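PDB 1Y9Z: alkaline serine protease from Pseudoalteromonas sp., which probably cleaves peptide bonds in proteins as a cold-adapted, subtilisin-like serine protease. Local coordinates for residues Ser207-Gly212 / Glu363-Thr368; Ala187-Tyr192 / Pro201-Leu206; Arg24-Ile29 / His374-Ala379. All blocks are in the same frame, centred on the assembly; numbering follows the deposited sequence.

Contact 1 (Ser207-Gly212 / Glu363-Thr368); sequences STVTVG and EYYNGT. With PMS (phenylmethanesulfonic acid), chain H.
Ser207 and Glu363 form an antiparallel hydrogen-bonded pair, so two backbone bonds close one ring between them. Ser207 N gives to Glu363 O at 3.1 Å, and Glu363 N gives to Ser207 O at 3.0 Å. His68 adds to this grip: its NE2 also bonds Glu363 O, while its own backbone O takes Ser207 OG.

The apolar part belongs to one methyl. Val209 CG1, anti to its carbonyl carbon (chi1 -65°), reaches 3.9 Å from Glu363 CB and 3.7 Å from Tyr365 OH, meeting the phenol ring obliquely beside CZ. The same ring stacks on His68.

The two strands, 205-208 and 362-365, make a short antiparallel ribbon of the subtilisin fold. The chain between them holds many strands, probably those of the inserted beta-barrel domain, and the ribbon would then close the base of that insert.

The ligand is met at the far end of 363-368. Gly367 is the N-cap of helix 368-385, and Thr368 OG1 lies 2.9 Å from sulfonate oxygen O1S of phenylmethanesulfonic acid. Gly158 N is hydrogen-bonded to that same hydroxyl.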
ATOM      1  N   SER A 207       3.846   3.300  -4.733  1.00  8.48           N
ATOM      2  CA  SER A 207       5.175   3.345  -4.142  1.00  7.73           C
ATOM      3  C   SER A 207       6.224   2.897  -5.148  1.00  8.04           C
ATOM      4  O   SER A 207       5.911   2.569  -6.294  1.00  8.61           O
ATOM      5  CB  SER A 207       5.251   2.458  -2.890  1.00  8.13           C
ATOM      6  OG  SER A 207       6.474   2.659  -2.194  1.00  8.24           O
ATOM      7  N   THR A 208       7.472   2.901  -4.702  1.00  8.52           N
ATOM      8  CA  THR A 208       8.609   2.486  -5.507  1.00  9.11           C
ATOM      9  C   THR A 208       8.620   0.974  -5.719  1.00  9.35           C
ATOM     10  O   THR A 208       8.211   0.210  -4.844  1.00  9.52           O
ATOM     11  CB  THR A 208       9.921   2.844  -4.795  1.00  8.62           C
ATOM     12  OG1 THR A 208       9.858   2.369  -3.443  1.00  8.63           O
ATOM     13  CG2 THR A 208      10.141   4.349  -4.777  1.00  9.83           C
ATOM     14  N   VAL A 209       9.066   0.546  -6.894  1.00  9.19           N
ATOM     15  CA  VAL A 209       9.219  -0.877  -7.177  1.00  9.06           C
ATOM     16  C   VAL A 209      10.534  -1.021  -7.929  1.00  8.81           C
ATOM     17  O   VAL A 209      11.086  -0.032  -8.414  1.00  9.48           O
ATOM     18  CB  VAL A 209       8.071  -1.462  -8.041  1.00  8.77           C
ATOM     19  CG1 VAL A 209       6.755  -1.401  -7.274  1.00 10.38           C
ATOM     20  CG2 VAL A 209       7.977  -0.733  -9.368  1.00  9.98           C
ATOM     21  N   THR A 210      11.049  -2.242  -8.003  1.00  9.27           N
ATOM     22  CA  THR A 210      12.295  -2.498  -8.712  1.00  9.67           C
ATOM     23  C   THR A 210      12.224  -1.813 -10.074  1.00  9.85           C
ATOM     24  O   THR A 210      11.230  -1.942 -10.792  1.00  9.71           O
ATOM     25  CB  THR A 210      12.504  -4.004  -8.888  1.00  9.79           C
ATOM     26  OG1 THR A 210      12.500  -4.623  -7.596  1.00 10.11           O
ATOM     27  CG2 THR A 210      13.830  -4.291  -9.584  1.00 11.97           C
ATOM     28  N   VAL A 211      13.280  -1.082 -10.417  1.00  9.53           N
ATOM     29  CA  VAL A 211      13.331  -0.338 -11.668  1.00 10.52           C
ATOM     30  C   VAL A 211      12.841  -1.117 -12.883  1.00 10.19           C
ATOM     31  O   VAL A 211      13.310  -2.221 -13.166  1.00 11.07           O
ATOM     32  CB  VAL A 211      14.762   0.186 -11.935  1.00 10.40           C
ATOM     33  CG1 VAL A 211      14.840   0.840 -13.311  1.00 11.52           C
ATOM     34  CG2 VAL A 211      15.147   1.197 -10.858  1.00 10.53           C
ATOM     35  N   GLY A 212      11.879  -0.521 -13.585  1.00 10.49           N
ATOM     36  CA  GLY A 212      11.326  -1.123 -14.785  1.00 11.57           C
ATOM     37  C   GLY A 212      10.216  -2.144 -14.617  1.00 11.66           C
ATOM     38  O   GLY A 212       9.625  -2.566 -15.609  1.00 12.83           O
ATOM     39  N   GLU A 363       4.456   1.697  -8.732  1.00  9.88           N
ATOM     40  CA  GLU A 363       3.257   0.923  -9.005  1.00  9.84           C
ATOM     41  C   GLU A 363       2.302   0.929  -7.827  1.00  9.03           C
ATOM     42  O   GLU A 363       2.712   1.113  -6.678  1.00  9.21           O
ATOM     43  CB  GLU A 363       3.625  -0.527  -9.350  1.00 10.06           C
ATOM     44  CG  GLU A 363       2.464  -1.325  -9.935  1.00 10.06           C
ATOM     45  CD  GLU A 363       2.870  -2.696 -10.442  1.00 12.11           C
ATOM     46  OE1 GLU A 363       2.009  -3.378 -11.036  1.00 16.00           O
ATOM     47  OE2 GLU A 363       4.038  -3.094 -10.251  1.00 13.74           O
ATOM     48  N   TYR A 364       1.023   0.739  -8.131  1.00  9.57           N
ATOM     49  CA  TYR A 364      -0.010   0.665  -7.111  1.00  9.69           C
ATOM     50  C   TYR A 364      -0.130  -0.784  -6.648  1.00  8.75           C
ATOM     51  O   TYR A 364      -0.225  -1.698  -7.472  1.00  9.88           O
ATOM     52  CB  TYR A 364      -1.365   1.109  -7.669  1.00  9.40           C
ATOM     53  CG  TYR A 364      -1.562   2.604  -7.722  1.00 10.61           C
ATOM     54  CD1 TYR A 364      -1.172   3.348  -8.838  1.00 11.11           C
ATOM     55  CD2 TYR A 364      -2.126   3.280  -6.643  1.00 11.27           C
ATOM     56  CE1 TYR A 364      -1.342   4.734  -8.873  1.00 11.65           C
ATOM     57  CE2 TYR A 364      -2.296   4.655  -6.666  1.00 11.09           C
ATOM     58  CZ  TYR A 364      -1.904   5.378  -7.780  1.00 11.47           C
ATOM     59  OH  TYR A 364      -2.071   6.744  -7.775  1.00 11.09           O
ATOM     60  N   TYR A 365      -0.106  -0.980  -5.332  1.00  9.43           N
ATOM     61  CA  TYR A 365      -0.248  -2.299  -4.712  1.00  9.14           C
ATOM     62  C   TYR A 365      -1.372  -2.233  -3.684  1.00  8.87           C
ATOM     63  O   TYR A 365      -1.688  -1.161  -3.168  1.00  9.83           O
ATOM     64  CB  TYR A 365       1.006  -2.706  -3.931  1.00  9.46           C
ATOM     65  CG  TYR A 365       2.173  -3.295  -4.691  1.00  9.57           C
ATOM     66  CD1 TYR A 365       3.171  -3.978  -3.997  1.00  9.80           C
ATOM     67  CD2 TYR A 365       2.316  -3.147  -6.073  1.00  9.54           C
ATOM     68  CE1 TYR A 365       4.281  -4.496  -4.643  1.00 11.22           C
ATOM     69  CE2 TYR A 365       3.437  -3.670  -6.738  1.00  9.90           C
ATOM     70  CZ  TYR A 365       4.414  -4.340  -6.008  1.00 10.61           C
ATOM     71  OH  TYR A 365       5.534  -4.847  -6.621  1.00 12.17           O
ATOM     72  N   ASN A 366      -1.945  -3.395  -3.373  1.00  9.73           N
ATOM     73  CA  ASN A 366      -2.994  -3.519  -2.356  1.00 10.13           C
ATOM     74  C   ASN A 366      -2.483  -4.516  -1.325  1.00 10.46           C
ATOM     75  O   ASN A 366      -1.789  -5.470  -1.678  1.00 11.04           O
ATOM     76  CB  ASN A 366      -4.276  -4.141  -2.916  1.00 10.31           C
ATOM     77  CG  ASN A 366      -4.867  -3.377  -4.071  1.00 10.47           C
ATOM     78  OD1 ASN A 366      -5.594  -3.953  -4.881  1.00 12.95           O
ATOM     79  ND2 ASN A 366      -4.586  -2.086  -4.152  1.00  8.77           N
ATOM     80  N   GLY A 367      -2.841  -4.321  -0.060  1.00  9.96           N
ATOM     81  CA  GLY A 367      -2.432  -5.285   0.943  1.00 10.13           C
ATOM     82  C   GLY A 367      -2.182  -4.772   2.340  1.00  9.28           C
ATOM     83  O   GLY A 367      -1.894  -3.592   2.543  1.00  9.63           O
ATOM     84  N   THR A 368      -2.314  -5.663   3.321  1.00 10.01           N
ATOM     85  CA  THR A 368      -2.036  -5.290   4.697  1.00  9.92           C
ATOM     86  C   THR A 368      -0.526  -5.060   4.771  1.00  9.58           C
ATOM     87  O   THR A 368      -0.037  -4.396   5.680  1.00  8.91           O
ATOM     88  CB  THR A 368      -2.459  -6.396   5.703  1.00  9.28           C
ATOM     89  OG1 THR A 368      -1.919  -7.662   5.305  1.00  8.94           O
ATOM     90  CG2 THR A 368      -3.971  -6.486   5.780  1.00  9.91           C
TER
HETATM   91  C   PMS H 601       1.646 -10.295   2.062  1.00 26.89           C
HETATM   92  S   PMS H 601       1.381  -9.110   3.403  1.00 23.22           S
HETATM   93  C1  PMS H 601       2.776 -11.317   2.347  1.00 29.13           C
HETATM   94  C2  PMS H 601       2.423 -12.559   2.988  1.00 30.04           C
HETATM   95  C3  PMS H 601       3.435 -13.531   3.268  1.00 30.45           C
HETATM   96  C4  PMS H 601       4.797 -13.216   2.887  1.00 31.23           C
HETATM   97  C5  PMS H 601       5.151 -11.998   2.257  1.00 29.68           C
HETATM   98  C6  PMS H 601       4.174 -10.997   1.957  1.00 30.20           C
HETATM   99  O2S PMS H 601       1.598  -9.816   4.662  1.00 25.77           O
HETATM  100  O1S PMS H 601       0.032  -8.599   3.344  1.00 25.19           O

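Contact 2 (Ala187-Tyr192 / Pro201-Leu206); sequences AAFSQY and PGEAIL
Phe189 turns its ring edge, not a face, toward Gly202 and Glu203. Two neighbouring ring carbons do the touching: Phe189 CE1 comes to 3.4 Å from Glu203 OE1, and Phe189 CZ to 3.5 Å from Gly202 O. Both oxygens lie near the plane of the ring, where the slightly positive C-H rim should suit them. The carboxylate is not coplanar with the ring, the two planes being 44° apart. OE1 is the carboxylate oxygen that touches the ring.

Torsions on both sides explain the meeting. Phe189 CG sits between its backbone N and carbonyl carbon (chi1 61°), which sends the ring out from the turn toward 201-206. Glu203 starts off anti to its backbone N, then bends at chi2 (66°), and the bend brings the carboxylate back to the phenyl edge. Its other oxygen, OE2, accepts a hydrogen bond from Asn319 N, which anchors the carboxylate.

The ring is backed from within its own segment. Ala187 CB lies 3.6 Å above one face, displaced toward the rim. Both residues belong to a type I beta turn, Ala187 to Ser190, closed by Ser190 N to Ala187 O at 2.9 Å. Phe189 also touches Asn159 of the inhibitor pocket, and its side chain is about 7 Å from the bound phenylmethanesulfonic acid, consistent with a place beside the substrate groove.

The turn lies in the loop between the parallel strands 174-180 and 196-201 of the main sheet. Ala187 and Phe189 pack on Ala179 of strand 174-180. Gly202 pairs through its backbone with Val180, at the end of that strand. Further along, Ile205 rests on Met370 and His374 of helix 368-385, while Ala204 and Leu206 lean on Tyr364 of strand 362-365.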
ATOM      1  N   ALA A 187     -10.663  -2.803   4.139  1.00 10.85           N
ATOM      2  CA  ALA A 187     -10.360  -3.523   2.907  1.00 10.28           C
ATOM      3  C   ALA A 187     -10.954  -4.924   3.004  1.00 11.15           C
ATOM      4  O   ALA A 187     -10.701  -5.647   3.968  1.00 11.25           O
ATOM      5  CB  ALA A 187      -8.855  -3.599   2.707  1.00 11.48           C
ATOM      6  N   ALA A 188     -11.731  -5.310   1.999  1.00 11.25           N
ATOM      7  CA  ALA A 188     -12.384  -6.613   1.999  1.00 11.43           C
ATOM      8  C   ALA A 188     -11.444  -7.790   2.244  1.00 11.30           C
ATOM      9  O   ALA A 188     -11.841  -8.794   2.836  1.00 12.83           O
ATOM     10  CB  ALA A 188     -13.139  -6.818   0.686  1.00 12.79           C
ATOM     11  N   PHE A 189     -10.200  -7.669   1.795  1.00 10.36           N
ATOM     12  CA  PHE A 189      -9.227  -8.747   1.958  1.00  9.85           C
ATOM     13  C   PHE A 189      -8.516  -8.771   3.307  1.00  9.07           C
ATOM     14  O   PHE A 189      -7.899  -9.772   3.666  1.00  9.53           O
ATOM     15  CB  PHE A 189      -8.157  -8.656   0.864  1.00 10.20           C
ATOM     16  CG  PHE A 189      -7.376  -7.364   0.885  1.00  9.45           C
ATOM     17  CD1 PHE A 189      -7.610  -6.382  -0.070  1.00 10.59           C
ATOM     18  CD2 PHE A 189      -6.435  -7.114   1.881  1.00  9.47           C
ATOM     19  CE1 PHE A 189      -6.920  -5.168  -0.030  1.00 10.23           C
ATOM     20  CE2 PHE A 189      -5.743  -5.908   1.931  1.00 10.41           C
ATOM     21  CZ  PHE A 189      -5.988  -4.934   0.974  1.00 10.66           C
ATOM     22  N   SER A 190      -8.589  -7.667   4.044  1.00  9.70           N
ATOM     23  CA  SER A 190      -7.892  -7.557   5.321  1.00  9.44           C
ATOM     24  C   SER A 190      -8.444  -8.492   6.391  1.00  9.35           C
ATOM     25  O   SER A 190      -9.594  -8.369   6.804  1.00  9.67           O
ATOM     26  CB  SER A 190      -7.939  -6.102   5.801  1.00 10.94           C
ATOM     27  OG  SER A 190      -7.064  -5.884   6.889  1.00 10.16           O
ATOM     28  N   GLN A 191      -7.614  -9.430   6.838  1.00  8.98           N
ATOM     29  CA  GLN A 191      -8.037 -10.383   7.856  1.00  8.77           C
ATOM     30  C   GLN A 191      -8.474  -9.671   9.130  1.00  9.36           C
ATOM     31  O   GLN A 191      -7.823  -8.732   9.591  1.00  8.72           O
ATOM     32  CB  GLN A 191      -6.909 -11.380   8.140  1.00  9.70           C
ATOM     33  CG  GLN A 191      -6.788 -12.442   7.051  1.00  9.32           C
ATOM     34  CD  GLN A 191      -5.512 -13.252   7.131  1.00  9.73           C
ATOM     35  OE1 GLN A 191      -5.195 -13.850   8.165  1.00 11.83           O
ATOM     36  NE2 GLN A 191      -4.774 -13.290   6.031  1.00  7.98           N
ATOM     37  N   TYR A 192      -9.595 -10.119   9.687  1.00  9.32           N
ATOM     38  CA  TYR A 192     -10.138  -9.522  10.899  1.00  9.88           C
ATOM     39  C   TYR A 192      -9.999 -10.479  12.081  1.00  9.57           C
ATOM     40  O   TYR A 192     -10.502 -11.604  12.049  1.00 10.45           O
ATOM     41  CB  TYR A 192     -11.610  -9.134  10.681  1.00 11.32           C
ATOM     42  CG  TYR A 192     -12.507 -10.272  10.240  1.00 11.90           C
ATOM     43  CD1 TYR A 192     -12.515 -10.721   8.914  1.00 12.13           C
ATOM     44  CD2 TYR A 192     -13.339 -10.914  11.156  1.00 12.77           C
ATOM     45  CE1 TYR A 192     -13.335 -11.783   8.518  1.00 14.05           C
ATOM     46  CE2 TYR A 192     -14.154 -11.971  10.772  1.00 13.71           C
ATOM     47  CZ  TYR A 192     -14.150 -12.402   9.456  1.00 14.17           C
ATOM     48  OH  TYR A 192     -14.968 -13.450   9.098  1.00 18.32           O
ATOM     49  N   PRO A 201      -3.148   2.797   5.502  1.00 10.14           N
ATOM     50  CA  PRO A 201      -3.536   2.803   4.087  1.00 10.62           C
ATOM     51  C   PRO A 201      -3.092   1.494   3.428  1.00  9.43           C
ATOM     52  O   PRO A 201      -1.906   1.156   3.465  1.00  9.39           O
ATOM     53  CB  PRO A 201      -2.785   4.013   3.538  1.00 10.16           C
ATOM     54  CG  PRO A 201      -2.736   4.945   4.728  1.00 11.43           C
ATOM     55  CD  PRO A 201      -2.382   4.006   5.852  1.00 10.96           C
ATOM     56  N   GLY A 202      -4.031   0.762   2.827  1.00  8.92           N
ATOM     57  CA  GLY A 202      -3.686  -0.509   2.210  1.00  9.16           C
ATOM     58  C   GLY A 202      -4.346  -0.869   0.888  1.00  9.54           C
ATOM     59  O   GLY A 202      -4.166  -1.984   0.398  1.00 10.30           O
ATOM     60  N   GLU A 203      -5.119   0.046   0.314  1.00  9.47           N
ATOM     61  CA  GLU A 203      -5.760  -0.205  -0.976  1.00  9.76           C
ATOM     62  C   GLU A 203      -5.278   0.879  -1.931  1.00 10.04           C
ATOM     63  O   GLU A 203      -5.329   2.065  -1.606  1.00 11.26           O
ATOM     64  CB  GLU A 203      -7.287  -0.147  -0.851  1.00  9.65           C
ATOM     65  CG  GLU A 203      -8.062  -0.266  -2.173  1.00 10.49           C
ATOM     66  CD  GLU A 203      -7.925  -1.621  -2.860  1.00 10.86           C
ATOM     67  OE1 GLU A 203      -7.625  -2.628  -2.182  1.00 11.95           O
ATOM     68  OE2 GLU A 203      -8.141  -1.690  -4.089  1.00 10.76           O
ATOM     69  N   ALA A 204      -4.796   0.463  -3.097  1.00 10.62           N
ATOM     70  CA  ALA A 204      -4.301   1.399  -4.107  1.00 10.21           C
ATOM     71  C   ALA A 204      -3.189   2.270  -3.533  1.00 10.26           C
ATOM     72  O   ALA A 204      -3.305   3.498  -3.484  1.00 11.34           O
ATOM     73  CB  ALA A 204      -5.448   2.275  -4.620  1.00 10.50           C
ATOM     74  N   ILE A 205      -2.110   1.622  -3.101  1.00 10.11           N
ATOM     75  CA  ILE A 205      -0.967   2.320  -2.525  1.00  8.92           C
ATOM     76  C   ILE A 205       0.164   2.439  -3.546  1.00  9.31           C
ATOM     77  O   ILE A 205       0.762   1.441  -3.948  1.00  8.70           O
ATOM     78  CB  ILE A 205      -0.436   1.578  -1.268  1.00  8.26           C
ATOM     79  CG1 ILE A 205      -1.566   1.403  -0.243  1.00  9.91           C
ATOM     80  CG2 ILE A 205       0.736   2.340  -0.665  1.00  8.92           C
ATOM     81  CD1 ILE A 205      -2.277   2.692   0.145  1.00  8.90           C
ATOM     82  N   LEU A 206       0.444   3.668  -3.966  1.00  8.71           N
ATOM     83  CA  LEU A 206       1.507   3.923  -4.929  1.00  9.48           C
ATOM     84  C   LEU A 206       2.849   4.008  -4.215  1.00  8.86           C
ATOM     85  O   LEU A 206       2.981   4.699  -3.203  1.00  9.04           O
ATOM     86  CB  LEU A 206       1.243   5.239  -5.664  1.00  9.63           C
ATOM     87  CG  LEU A 206       2.313   5.701  -6.659  1.00 10.06           C
ATOM     88  CD1 LEU A 206       2.394   4.721  -7.823  1.00 10.52           C
ATOM     89  CD2 LEU A 206       1.969   7.101  -7.157  1.00 11.28           C
TER

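Contact 3 (Arg24-Ile29 / His374-Ala379); sequences RTICII and HVSGVA
Ile26 carries CG1 anti to its backbone N (chi1 176°) and keeps the chain extended at chi2, which pushes CD1 straight out from the strand toward Ser376. The serine answers with its hydroxyl between backbone N and carbonyl carbon (chi1 60°), on the side of the helix that faces the strand. Ile26 CD1 lands 3.7 Å from Ser376 OG and 3.9 Å from Ser376 CB. Ile26 CD1 also lies 3.8 Å from Ser376 O, so a single methyl meets the hydroxyl, CB and carbonyl oxygen of one residue.

No hydrogen bond crosses here; the hydroxyl is engaged by Thr127 OG1 of the neighbouring strand 125-128, with a weak bond back to Thr372 O. The buried polar group is thus satisfied while a methyl packs against it.

This is helix-on-sheet packing in the subtilisin alpha/beta domain: strand 25-30, inside the mainly parallel sheet and pairing in parallel with strands 92-100 and 125-128, lies under helix 368-385, whose first turn holds Thr368 and Ser369 of the inhibitor pocket. The backbones come nearest at Ile26 and Gly377, whose CA atoms are 8.0 Å apart. Helix 65-74 packs beside the same spot, with Ile73 touching both Ile26 and Ile28. Cys27 points its sulfur to the other side of the strand, where it is disulfide-bonded to Cys117, and Arg24 makes a cation-pi contact with Trp383 farther along helix 368-385.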
ATOM      1  N   ARG A  24      16.806   6.939  15.353  1.00 12.28           N
ATOM      2  CA  ARG A  24      16.038   5.697  15.260  1.00 11.47           C
ATOM      3  C   ARG A  24      16.538   4.829  14.104  1.00 11.04           C
ATOM      4  O   ARG A  24      17.125   5.324  13.141  1.00 11.30           O
ATOM      5  CB  ARG A  24      14.550   5.984  14.998  1.00 12.32           C
ATOM      6  CG  ARG A  24      13.807   6.799  16.049  1.00 13.86           C
ATOM      7  CD  ARG A  24      13.645   6.044  17.357  1.00 14.55           C
ATOM      8  NE  ARG A  24      14.872   6.053  18.143  1.00 14.00           N
ATOM      9  CZ  ARG A  24      15.057   5.341  19.248  1.00 14.69           C
ATOM     10  NH1 ARG A  24      16.209   5.413  19.901  1.00 16.67           N
ATOM     11  NH2 ARG A  24      14.093   4.549  19.701  1.00 14.88           N
ATOM     12  N   THR A  25      16.300   3.528  14.214  1.00 10.70           N
ATOM     13  CA  THR A  25      16.671   2.595  13.159  1.00 10.15           C
ATOM     14  C   THR A  25      15.501   1.648  12.936  1.00 10.47           C
ATOM     15  O   THR A  25      15.014   1.021  13.879  1.00 10.55           O
ATOM     16  CB  THR A  25      17.917   1.754  13.516  1.00 10.68           C
ATOM     17  OG1 THR A  25      19.062   2.609  13.616  1.00 11.34           O
ATOM     18  CG2 THR A  25      18.179   0.709  12.435  1.00 11.07           C
ATOM     19  N   ILE A  26      15.030   1.574  11.696  1.00  9.53           N
ATOM     20  CA  ILE A  26      13.934   0.677  11.362  1.00  9.22           C
ATOM     21  C   ILE A  26      14.470  -0.404  10.434  1.00  9.20           C
ATOM     22  O   ILE A  26      15.161  -0.112   9.458  1.00  9.69           O
ATOM     23  CB  ILE A  26      12.750   1.425  10.689  1.00  8.62           C
ATOM     24  CG1 ILE A  26      11.677   0.417  10.266  1.00  8.70           C
ATOM     25  CG2 ILE A  26      13.235   2.237   9.492  1.00  9.04           C
ATOM     26  CD1 ILE A  26      10.344   1.040   9.916  1.00  9.77           C
ATOM     27  N   CYS A  27      14.173  -1.656  10.763  1.00  9.00           N
ATOM     28  CA  CYS A  27      14.628  -2.788   9.968  1.00  9.69           C
ATOM     29  C   CYS A  27      13.470  -3.385   9.200  1.00  9.22           C
ATOM     30  O   CYS A  27      12.436  -3.723   9.780  1.00 10.01           O
ATOM     31  CB  CYS A  27      15.226  -3.852  10.874  1.00  9.64           C
ATOM     32  SG  CYS A  27      16.141  -5.202  10.060  1.00 10.32           S
ATOM     33  N   ILE A  28      13.659  -3.511   7.893  1.00  8.47           N
ATOM     34  CA  ILE A  28      12.645  -4.065   7.014  1.00  8.33           C
ATOM     35  C   ILE A  28      13.002  -5.503   6.649  1.00  8.76           C
ATOM     36  O   ILE A  28      13.972  -5.750   5.926  1.00  9.61           O
ATOM     37  CB  ILE A  28      12.532  -3.246   5.710  1.00  7.62           C
ATOM     38  CG1 ILE A  28      12.284  -1.772   6.034  1.00  9.16           C
ATOM     39  CG2 ILE A  28      11.401  -3.786   4.858  1.00  8.09           C
ATOM     40  CD1 ILE A  28      12.355  -0.857   4.820  1.00  9.14           C
ATOM     41  N   ILE A  29      12.234  -6.451   7.177  1.00  8.03           N
ATOM     42  CA  ILE A  29      12.443  -7.865   6.871  1.00  8.54           C
ATOM     43  C   ILE A  29      11.489  -8.117   5.713  1.00  9.13           C
ATOM     44  O   ILE A  29      10.269  -8.140   5.892  1.00  8.75           O
ATOM     45  CB  ILE A  29      12.082  -8.756   8.077  1.00  7.84           C
ATOM     46  CG1 ILE A  29      13.012  -8.431   9.250  1.00  8.83           C
ATOM     47  CG2 ILE A  29      12.184 -10.227   7.695  1.00  9.31           C
ATOM     48  CD1 ILE A  29      12.779  -9.287  10.487  1.00  8.84           C
ATOM     49  N   HIS A 374       3.213   1.965   6.629  1.00  8.83           N
ATOM     50  CA  HIS A 374       2.696   3.282   6.989  1.00  9.14           C
ATOM     51  C   HIS A 374       2.752   3.361   8.511  1.00  9.03           C
ATOM     52  O   HIS A 374       3.159   4.370   9.083  1.00  9.94           O
ATOM     53  CB  HIS A 374       1.241   3.472   6.537  1.00  8.88           C
ATOM     54  CG  HIS A 374       1.085   3.809   5.086  1.00  9.45           C
ATOM     55  ND1 HIS A 374       0.931   2.849   4.109  1.00  9.19           N
ATOM     56  CD2 HIS A 374       1.042   5.004   4.449  1.00 10.62           C
ATOM     57  CE1 HIS A 374       0.795   3.437   2.933  1.00  9.99           C
ATOM     58  NE2 HIS A 374       0.858   4.744   3.111  1.00 10.02           N
ATOM     59  N   VAL A 375       2.347   2.276   9.164  1.00  8.61           N
ATOM     60  CA  VAL A 375       2.335   2.217  10.621  1.00  8.89           C
ATOM     61  C   VAL A 375       3.735   2.202  11.229  1.00  8.31           C
ATOM     62  O   VAL A 375       4.012   2.950  12.167  1.00  8.63           O
ATOM     63  CB  VAL A 375       1.533   0.979  11.113  1.00  8.67           C
ATOM     64  CG1 VAL A 375       1.651   0.832  12.623  1.00 10.38           C
ATOM     65  CG2 VAL A 375       0.069   1.128  10.721  1.00 10.38           C
ATOM     66  N   SER A 376       4.623   1.366  10.701  1.00  8.87           N
ATOM     67  CA  SER A 376       5.978   1.301  11.236  1.00  8.91           C
ATOM     68  C   SER A 376       6.768   2.559  10.888  1.00  8.98           C
ATOM     69  O   SER A 376       7.620   2.994  11.661  1.00  8.47           O
ATOM     70  CB  SER A 376       6.704   0.047  10.728  1.00 10.45           C
ATOM     71  OG  SER A 376       6.792   0.023   9.316  1.00  9.33           O
ATOM     72  N   GLY A 377       6.478   3.148   9.730  1.00  8.67           N
ATOM     73  CA  GLY A 377       7.159   4.369   9.339  1.00  9.49           C
ATOM     74  C   GLY A 377       6.762   5.479  10.297  1.00  9.90           C
ATOM     75  O   GLY A 377       7.615   6.212  10.798  1.00  9.51           O
ATOM     76  N   VAL A 378       5.463   5.597  10.559  1.00  9.09           N
ATOM     77  CA  VAL A 378       4.964   6.618  11.475  1.00  9.88           C
ATOM     78  C   VAL A 378       5.455   6.356  12.894  1.00  9.69           C
ATOM     79  O   VAL A 378       5.788   7.287  13.621  1.00 10.58           O
ATOM     80  CB  VAL A 378       3.417   6.672  11.470  1.00  9.78           C
ATOM     81  CG1 VAL A 378       2.913   7.476  12.665  1.00 11.09           C
ATOM     82  CG2 VAL A 378       2.929   7.309  10.179  1.00 11.87           C
ATOM     83  N   ALA A 379       5.502   5.088  13.290  1.00  9.67           N
ATOM     84  CA  ALA A 379       5.965   4.740  14.630  1.00  9.25           C
ATOM     85  C   ALA A 379       7.391   5.242  14.824  1.00  9.68           C
ATOM     86  O   ALA A 379       7.727   5.817  15.859  1.00 10.03           O
ATOM     87  CB  ALA A 379       5.909   3.226  14.831  1.00  9.38           C
TER

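Overall arrangement
Contact 3 joins an early strand to a late helix, and both other contacts are nested within the loop it closes; contact 2 closes before contact 1 opens. Contacts 1 and 2, with centres about 14 Å apart, share strand 205-208 and touch directly: Tyr365 O to Ile205 N and Gly367 N to Gly202 O are probable hydrogen bonds. The centre of contact 3 is about 17 Å from that of contact 1 and about 19 Å from that of contact 2, which it meets where His374 packs on Pro201 and Ile205. From ribbon strand 362-365 the chain runs through Thr368 and Ser369 of the ligand pocket into helix 368-385, which packs on the central sheet in contact 3.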